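Side-chain contacts in putative cell invasion protein with MAC/Perforin domain (PDB 3KK7), which is of unknown function but carries a MACPF domain like those of pore-forming perforins and may take part in cell invasion: residues Leu191-Asp194 with Ala195-Ser199; Asn426-Pro429 with Ala430-Leu433. All coordinates share one frame; numbering follows the deposited sequence.

Contact 1. Residues Leu191-Asp194 with Ala195-Ser199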
# COMPACT_ATOMS: atom_id res chain seq x y z
N LEU A 191 -10.50 9.81 8.48
CA LEU A 191 -10.97 9.47 7.14
C LEU A 191 -10.20 8.25 6.61
O LEU A 191 -10.72 7.47 5.83
CB LEU A 191 -10.89 10.67 6.18
CG LEU A 191 -11.71 11.91 6.60
CD1 LEU A 191 -11.63 12.98 5.48
CD2 LEU A 191 -13.19 11.57 6.95
N PHE A 192 -8.97 8.07 7.05
CA PHE A 192 -8.27 6.82 6.75
C PHE A 192 -8.92 5.62 7.48
O PHE A 192 -9.04 4.54 6.90
CB PHE A 192 -6.79 6.94 7.11
CG PHE A 192 -6.04 5.67 6.97
CD1 PHE A 192 -5.69 5.20 5.73
CD2 PHE A 192 -5.69 4.93 8.09
CE1 PHE A 192 -4.98 3.98 5.60
CE2 PHE A 192 -4.98 3.76 7.98
CZ PHE A 192 -4.63 3.27 6.74
N VAL A 193 -9.31 5.80 8.75
CA VAL A 193 -10.07 4.77 9.45
C VAL A 193 -11.35 4.49 8.70
O VAL A 193 -11.71 3.34 8.53
CB VAL A 193 -10.42 5.16 10.89
CG1 VAL A 193 -11.35 4.11 11.51
CG2 VAL A 193 -9.13 5.34 11.71
N ASP A 194 -12.01 5.52 8.20
CA ASP A 194 -13.19 5.33 7.37
C ASP A 194 -12.93 4.40 6.19
O ASP A 194 -13.71 3.50 5.94
CB ASP A 194 -13.72 6.66 6.83
CG ASP A 194 -14.97 6.49 5.98
OD1 ASP A 194 -16.06 6.30 6.56
OD2 ASP A 194 -14.88 6.53 4.74
N ALA A 195 -11.84 4.63 5.47
CA ALA A 195 -11.54 3.87 4.25
C ALA A 195 -11.20 2.45 4.62
O ALA A 195 -11.56 1.51 3.91
CB ALA A 195 -10.43 4.52 3.48
N LEU A 196 -10.57 2.29 5.77
CA LEU A 196 -10.16 0.98 6.28
C LEU A 196 -11.35 0.06 6.52
O LEU A 196 -11.29 -1.11 6.17
CB LEU A 196 -9.37 1.14 7.58
CG LEU A 196 -8.32 0.10 7.97
CD1 LEU A 196 -7.19 0.02 6.90
CD2 LEU A 196 -7.74 0.43 9.38
N TYR A 197 -12.41 0.58 7.12
CA TYR A 197 -13.59 -0.22 7.41
C TYR A 197 -14.77 -0.07 6.45
O TYR A 197 -15.65 -0.91 6.48
CB TYR A 197 -14.06 0.01 8.85
CG TYR A 197 -13.21 -0.74 9.83
CD1 TYR A 197 -13.39 -2.10 10.03
CD2 TYR A 197 -12.17 -0.11 10.51
CE1 TYR A 197 -12.58 -2.81 10.89
CE2 TYR A 197 -11.36 -0.81 11.38
CZ TYR A 197 -11.57 -2.16 11.56
OH TYR A 197 -10.78 -2.88 12.43
N ASN A 198 -14.81 0.96 5.62
CA ASN A 198 -16.00 1.18 4.80
C ASN A 198 -15.81 1.01 3.30
O ASN A 198 -16.74 1.19 2.54
CB ASN A 198 -16.63 2.54 5.10
CG ASN A 198 -17.13 2.63 6.52
OD1 ASN A 198 -17.69 1.68 7.06
ND2 ASN A 198 -16.91 3.77 7.15
N SER A 199 -14.60 0.64 2.90
CA SER A 199 -14.32 0.33 1.51
C SER A 199 -13.37 -0.88 1.54
O SER A 199 -12.98 -1.34 2.62
CB SER A 199 -13.72 1.55 0.79
OG SER A 199 -12.42 1.87 1.24
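Asp194 and Asn198, one helical turn apart, hold each other through side chain and backbone at once. Asn198 ND2 donates to Asp194 OD1 at 2.7 Å; the oxygen lies almost in the plane of the amide, yet the donor comes down on it from above the carboxylate, 59° out of its plane. The two flat groups are steeply turned, their planes 62° apart. In the backbone, Asn198 N gives its hydrogen to Asp194 O at 2.8 Å. With chi1 -63° Asn198 keeps CG beside its own backbone N and leans back toward the preceding turn, which brings the amide over Asp194. Replacing Asp194 by an alanine is likely to leave Asn198 ND2 without this acceptor and the amide of Asn198 freer to turn. Asn198 OD1 is hydrogen-bonded to Tyr508 OH, a pairing consistent with this orientation of the amide.

This is i to i+4 pairing on the last turns of helix 190-198, in the MACPF domain. Along the buried flank the same spacing sets Phe192 CZ at 4.1 Å from Leu196 CD1, and Val193 CG1 more loosely at 4.4 Å from Tyr197 CD2. At the C-terminal end Ser199 OG donates to Ala195 O at 2.8 Å, meeting a lone pair of that oxygen in the carbonyl plane.

Farther out, Tyr208 of helix 201-208 meets the Phe192 ring edge-to-face, while Val193 and Tyr197 rest on Tyr504 of strand 499-504. Tyr197 OH is bonded to Glu352.

Contact 2. Residues Asn426-Pro429 with Ala430-Leu433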
# COMPACT_ATOMS: atom_id res chain seq x y z
N ASN A 426 -14.80 -38.19 9.24
CA ASN A 426 -15.30 -36.92 8.73
C ASN A 426 -15.54 -36.97 7.20
O ASN A 426 -16.19 -36.08 6.64
CB ASN A 426 -14.33 -35.78 9.07
CG ASN A 426 -14.25 -35.49 10.58
OD1 ASN A 426 -15.25 -35.56 11.28
ND2 ASN A 426 -13.05 -35.15 11.06
N SER A 427 -14.99 -38.01 6.56
CA SER A 427 -15.20 -38.29 5.13
C SER A 427 -16.46 -39.07 4.84
O SER A 427 -16.81 -39.24 3.68
CB SER A 427 -14.03 -39.08 4.55
OG SER A 427 -12.90 -38.23 4.47
N ILE A 428 -17.11 -39.58 5.89
CA ILE A 428 -18.39 -40.25 5.76
C ILE A 428 -19.50 -39.18 5.71
O ILE A 428 -19.61 -38.37 6.64
CB ILE A 428 -18.64 -41.25 6.93
CG1 ILE A 428 -17.59 -42.39 6.89
CG2 ILE A 428 -20.08 -41.80 6.89
CD1 ILE A 428 -17.33 -43.06 8.24
N PRO A 429 -20.32 -39.17 4.63
CA PRO A 429 -21.44 -38.23 4.50
C PRO A 429 -22.34 -38.10 5.75
O PRO A 429 -22.88 -37.03 6.01
CB PRO A 429 -22.25 -38.81 3.34
CG PRO A 429 -21.26 -39.54 2.50
CD PRO A 429 -20.18 -40.03 3.43
N ALA A 430 -22.50 -39.20 6.49
CA ALA A 430 -23.37 -39.26 7.67
C ALA A 430 -22.82 -38.48 8.87
O ALA A 430 -23.56 -37.77 9.56
CB ALA A 430 -23.65 -40.75 8.07
N THR A 431 -21.52 -38.63 9.13
CA THR A 431 -20.87 -37.89 10.21
C THR A 431 -20.74 -36.40 9.81
O THR A 431 -20.85 -35.52 10.65
CB THR A 431 -19.48 -38.49 10.59
OG1 THR A 431 -19.47 -39.89 10.29
CG2 THR A 431 -19.17 -38.30 12.07
N PHE A 432 -20.54 -36.13 8.51
CA PHE A 432 -20.45 -34.76 8.04
C PHE A 432 -21.79 -34.04 8.29
O PHE A 432 -21.79 -32.93 8.85
CB PHE A 432 -20.04 -34.70 6.55
CG PHE A 432 -19.74 -33.30 6.06
CD1 PHE A 432 -18.50 -32.72 6.28
CD2 PHE A 432 -20.69 -32.57 5.37
CE1 PHE A 432 -18.22 -31.43 5.83
CE2 PHE A 432 -20.41 -31.29 4.92
CZ PHE A 432 -19.19 -30.72 5.15
N LEU A 433 -22.89 -34.70 7.92
CA LEU A 433 -24.27 -34.25 8.21
C LEU A 433 -24.39 -33.82 9.67
O LEU A 433 -24.71 -32.65 9.94
CB LEU A 433 -25.29 -35.40 7.92
CG LEU A 433 -26.84 -35.28 7.95
CD1 LEU A 433 -27.46 -36.68 7.62
CD2 LEU A 433 -27.46 -34.74 9.27
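Pro429 O accepts the backbone N-H of Leu433 at 3.0 Å, a nearly straight bond of 164°. One residue earlier Ile428 O takes the hydrogen of Phe432 N at 3.1 Å, and here the donor stands nearly in line with the carbonyl. These two bonds tie the first turn of helix 429-443 to the residues that lead into it.

The side chains around them are mostly apolar and sit on two flanks. Ile428 lays its CG2 branch, anti to its own backbone N, alongside the helix start, where it meets Ala430 CB at 3.9 Å. Its CB also faces Thr431 OG1, 3.7 Å away, a plain van der Waals approach. The polar bond of that hydroxyl lies elsewhere: Thr431 OG1 is bonded to Ala425 O, in the loop just ahead of Asn426. The chi1 of Thr431, -28°, is well off a staggered position, a twist that may be the price of reaching that carbonyl.

Phe432 leaves on the inner flank. Its CB passes 3.7 Å from Ile428 O, and then chi1 -172° swings the ring away from the turn, with CD1 obliquely placed 4.1 Å from Asn426 O. The buried ring lies on Ile396 of strand 392-401. Asn426 reaches the same strand by bonding ND2 to Tyr394 O, so loop and helix are fastened to it together, while Ile428, Pro429 and Ala430 face solvent.

Ile428 occupies the N-cap position but has no side-chain oxygen to cap with, and Pro429 follows it: a helix N-terminus with proline in the first position after the N-cap, where a missing N-H costs no helical bond, here opening helix 429-443 in the D2 domain.

Both contacts are local, but they sit at opposite ends of their helices: contact 1 lies along the closing turns of helix 190-198, while contact 2 joins a loop to the opening turn of helix 429-443. They share no element; their centres lie 42 Å apart, one in the MACPF domain and the other in the D2 domain. Contact 1 is the more buried, about 14 Å from the centre of the chain, wedged against another helix and a strand, and includes one polar side-chain pair beside apolar packing. Contact 2 is peripheral, about 43 Å from that centre; its cross-segment hydrogen bonds are backbone ones, Asn426 ND2 and Thr431 OG1 find backbone carbonyls outside the contact, and an aromatic ring anchors it to a sheet.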